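Local atomic coordinates of endoglucanase (Bacillus akibai, PDB entry 1UWW), a protein that hydrolyses internal beta-1,4-glucosidic linkages in cellulose, lichenin and cereal beta-glucans, this chain being its family 28 carbohydrate-binding module, specific for non-crystalline cellulose. Residues A[86-91]-A[148-153]. Sequence-based numbering, arbitrary orientation.
Sequences NDYVTF and KINVRD
K148 reaches across to Y88 and brings the CE end of its side chain over one face of the phenol ring, CG passing beside CD1. With CG anti to the backbone N (chi1 -179°) and the chain extended beyond it, CE of K148 sits 3.4 Å from the Y88 ring centroid, almost on the ring normal, a CH-pi contact. NZ of K148 follows at 4.5 Å from the same centroid, still over the face, adding a cation-pi component. On the same side of the sheet CG2 of T90 runs alongside CG of K148, while OG1 of T90 turns to E189.

Beyond the strand ends, D87 and R152 form a salt bridge: NE of R152 meets OD1 of D87 at 2.9 Å, nearly along the C-O axis, with carboxylate and guanidinium planes close to perpendicular (83°). Bends at chi2 and chi3 curl R152 back so that NH2 also donates to O of N86 (2.9 Å), and its NH1 pairs with D159; OD2 of D87 is held by the backbone N of A191. O of D87 takes two backbone donors from one face, N of V151 (2.8 Å) and N of R152 (3.1 Å).

Within the strands, V89 and I149 form the hydrogen-bonded antiparallel pair between Y88-N150 and T90-K148, and their side chains turn to the other face, where they pack with V151 against L109 of the facing sheet. Strands 88-97 and 142-150 run antiparallel as neighbours in one sheet of the beta-sandwich (jelly-roll) fold of this carbohydrate-binding module.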
ATOM      1  N   ASN A  86     -17.492  -4.202  12.605  1.00 20.53           N
ATOM      2  CA  ASN A  86     -16.691  -4.992  11.685  1.00 20.36           C
ATOM      3  C   ASN A  86     -15.251  -4.552  11.648  1.00 19.86           C
ATOM      4  O   ASN A  86     -14.919  -3.398  11.906  1.00 19.23           O
ATOM      5  CB  ASN A  86     -17.307  -4.887  10.303  1.00 20.37           C
ATOM      6  CG  ASN A  86     -18.669  -5.523  10.251  1.00 20.76           C
ATOM      7  OD1 ASN A  86     -18.773  -6.725  10.472  1.00 24.81           O
ATOM      8  ND2 ASN A  86     -19.705  -4.735  10.023  1.00 22.41           N
ATOM      9  N   ASP A  87     -14.388  -5.498  11.306  1.00 19.45           N
ATOM     10  CA  ASP A  87     -12.961  -5.276  11.296  1.00 19.70           C
ATOM     11  C   ASP A  87     -12.332  -5.293   9.917  1.00 18.84           C
ATOM     12  O   ASP A  87     -11.243  -4.762   9.760  1.00 18.71           O
ATOM     13  CB  ASP A  87     -12.257  -6.293  12.200  1.00 20.60           C
ATOM     14  CG  ASP A  87     -12.783  -6.256  13.602  1.00 26.09           C
ATOM     15  OD1 ASP A  87     -13.002  -5.152  14.161  1.00 25.03           O
ATOM     16  OD2 ASP A  87     -13.090  -7.301  14.214  1.00 31.32           O
ATOM     17  N   TYR A  88     -13.027  -5.879   8.942  1.00 18.69           N
ATOM     18  CA  TYR A  88     -12.487  -6.075   7.591  1.00 18.79           C
ATOM     19  C   TYR A  88     -13.518  -5.771   6.553  1.00 18.09           C
ATOM     20  O   TYR A  88     -14.714  -5.874   6.787  1.00 18.35           O
ATOM     21  CB  TYR A  88     -12.032  -7.535   7.345  1.00 19.85           C
ATOM     22  CG  TYR A  88     -11.022  -8.038   8.335  1.00 22.51           C
ATOM     23  CD1 TYR A  88      -9.657  -7.797   8.158  1.00 25.05           C
ATOM     24  CD2 TYR A  88     -11.429  -8.711   9.475  1.00 23.21           C
ATOM     25  CE1 TYR A  88      -8.728  -8.234   9.098  1.00 26.10           C
ATOM     26  CE2 TYR A  88     -10.498  -9.149  10.417  1.00 27.33           C
ATOM     27  CZ  TYR A  88      -9.168  -8.902  10.219  1.00 28.99           C
ATOM     28  OH  TYR A  88      -8.261  -9.347  11.159  1.00 33.34           O
ATOM     29  N   VAL A  89     -13.046  -5.363   5.367  1.00 18.04           N
ATOM     30  CA  VAL A  89     -13.777  -5.510   4.121  1.00 17.93           C
ATOM     31  C   VAL A  89     -13.136  -6.688   3.416  1.00 17.94           C
ATOM     32  O   VAL A  89     -11.914  -6.796   3.304  1.00 17.45           O
ATOM     33  CB  VAL A  89     -13.705  -4.239   3.273  1.00 17.77           C
ATOM     34  CG1 VAL A  89     -14.222  -4.459   1.836  1.00 19.84           C
ATOM     35  CG2 VAL A  89     -14.536  -3.139   3.941  1.00 19.78           C
ATOM     36  N   THR A  90     -13.975  -7.627   3.015  1.00 17.07           N
ATOM     37  CA  THR A  90     -13.546  -8.794   2.250  1.00 17.51           C
ATOM     38  C   THR A  90     -14.280  -8.907   0.929  1.00 16.88           C
ATOM     39  O   THR A  90     -15.406  -8.465   0.776  1.00 16.49           O
ATOM     40  CB  THR A  90     -13.764 -10.081   3.051  1.00 18.51           C
ATOM     41  OG1 THR A  90     -15.162 -10.319   3.263  1.00 22.13           O
ATOM     42  CG2 THR A  90     -13.143  -9.966   4.440  1.00 20.44           C
ATOM     43  N   PHE A  91     -13.601  -9.485  -0.040  1.00 16.81           N
ATOM     44  CA  PHE A  91     -14.223  -9.912  -1.271  1.00 15.79           C
ATOM     45  C   PHE A  91     -13.407 -11.039  -1.899  1.00 16.08           C
ATOM     46  O   PHE A  91     -12.220 -11.183  -1.639  1.00 17.27           O
ATOM     47  CB  PHE A  91     -14.462  -8.754  -2.283  1.00 16.74           C
ATOM     48  CG  PHE A  91     -13.239  -7.965  -2.692  1.00 17.53           C
ATOM     49  CD1 PHE A  91     -12.788  -6.895  -1.912  1.00 18.18           C
ATOM     50  CD2 PHE A  91     -12.617  -8.210  -3.908  1.00 17.45           C
ATOM     51  CE1 PHE A  91     -11.702  -6.112  -2.338  1.00 18.76           C
ATOM     52  CE2 PHE A  91     -11.552  -7.440  -4.325  1.00 18.80           C
ATOM     53  CZ  PHE A  91     -11.093  -6.411  -3.516  1.00 19.72           C
ATOM     54  N   LYS A 148      -8.785  -9.489   1.953  1.00 18.91           N
ATOM     55  CA  LYS A 148      -9.243  -9.159   3.306  1.00 19.73           C
ATOM     56  C   LYS A 148      -8.447  -7.942   3.747  1.00 20.28           C
ATOM     57  O   LYS A 148      -7.239  -8.026   3.858  1.00 22.27           O
ATOM     58  CB  LYS A 148      -9.020 -10.355   4.245  1.00 21.80           C
ATOM     59  CG  LYS A 148      -9.456 -10.196   5.665  1.00 25.38           C
ATOM     60  CD  LYS A 148      -9.351 -11.542   6.416  1.00 30.00           C
ATOM     61  CE  LYS A 148      -9.947 -11.530   7.817  1.00 31.99           C
ATOM     62  NZ  LYS A 148     -10.479 -12.876   8.197  1.00 36.64           N
ATOM     63  N   ILE A 149      -9.135  -6.806   3.879  1.00 18.52           N
ATOM     64  CA  ILE A 149      -8.478  -5.531   4.177  1.00 19.19           C
ATOM     65  C   ILE A 149      -9.005  -5.013   5.517  1.00 18.77           C
ATOM     66  O   ILE A 149     -10.199  -4.870   5.706  1.00 18.66           O
ATOM     67  CB  ILE A 149      -8.712  -4.497   3.051  1.00 19.16           C
ATOM     68  CG1 ILE A 149      -8.094  -5.017   1.721  1.00 20.78           C
ATOM     69  CG2 ILE A 149      -8.115  -3.156   3.409  1.00 21.09           C
ATOM     70  CD1 ILE A 149      -8.527  -4.288   0.499  1.00 23.02           C
ATOM     71  N   ASN A 150      -8.082  -4.748   6.440  1.00 18.57           N
ATOM     72  CA  ASN A 150      -8.415  -4.340   7.789  1.00 18.96           C
ATOM     73  C   ASN A 150      -8.858  -2.880   7.809  1.00 17.67           C
ATOM     74  O   ASN A 150      -8.119  -1.981   7.416  1.00 19.82           O
ATOM     75  CB  ASN A 150      -7.209  -4.552   8.700  1.00 19.74           C
ATOM     76  CG  ASN A 150      -7.530  -4.351  10.171  1.00 21.43           C
ATOM     77  OD1 ASN A 150      -8.151  -3.365  10.557  1.00 22.71           O
ATOM     78  ND2 ASN A 150      -7.118  -5.314  11.003  1.00 25.94           N
ATOM     79  N   VAL A 151     -10.084  -2.668   8.260  1.00 18.10           N
ATOM     80  CA  VAL A 151     -10.626  -1.325   8.471  1.00 18.26           C
ATOM     81  C   VAL A 151     -10.754  -0.921   9.949  1.00 18.84           C
ATOM     82  O   VAL A 151     -10.997   0.244  10.247  1.00 18.96           O
ATOM     83  CB  VAL A 151     -11.989  -1.141   7.766  1.00 18.20           C
ATOM     84  CG1 VAL A 151     -11.822  -1.235   6.241  1.00 17.89           C
ATOM     85  CG2 VAL A 151     -13.022  -2.161   8.241  1.00 18.85           C
ATOM     86  N   ARG A 152     -10.612  -1.885  10.845  1.00 19.20           N
ATOM     87  CA  ARG A 152     -10.512  -1.617  12.281  1.00 19.81           C
ATOM     88  C   ARG A 152      -9.348  -0.671  12.550  1.00 21.15           C
ATOM     89  O   ARG A 152      -9.431   0.193  13.434  1.00 22.00           O
ATOM     90  CB  ARG A 152     -10.361  -2.938  13.026  1.00 20.18           C
ATOM     91  CG  ARG A 152     -10.288  -2.817  14.549  1.00 20.63           C
ATOM     92  CD  ARG A 152     -11.381  -1.994  15.160  1.00 21.64           C
ATOM     93  NE  ARG A 152     -12.709  -2.327  14.662  1.00 20.18           N
ATOM     94  CZ  ARG A 152     -13.774  -1.555  14.840  1.00 21.53           C
ATOM     95  NH1 ARG A 152     -13.663  -0.428  15.531  1.00 21.33           N
ATOM     96  NH2 ARG A 152     -14.958  -1.857  14.334  1.00 19.62           N
ATOM     97  N   ASP A 153      -8.307  -0.774  11.736  1.00 21.92           N
ATOM     98  CA  ASP A 153      -7.091   0.025  11.891  1.00 23.44           C
ATOM     99  C   ASP A 153      -7.185   1.441  11.344  1.00 23.73           C
ATOM    100  O   ASP A 153      -6.208   2.203  11.451  1.00 26.40           O
ATOM    101  CB  ASP A 153      -5.899  -0.741  11.311  1.00 25.33           C
ATOM    102  CG  ASP A 153      -5.515  -1.948  12.179  1.00 28.38           C
ATOM    103  OD1 ASP A 153      -6.007  -2.028  13.334  1.00 36.86           O
ATOM    104  OD2 ASP A 153      -4.769  -2.870  11.805  1.00 33.21           O
TER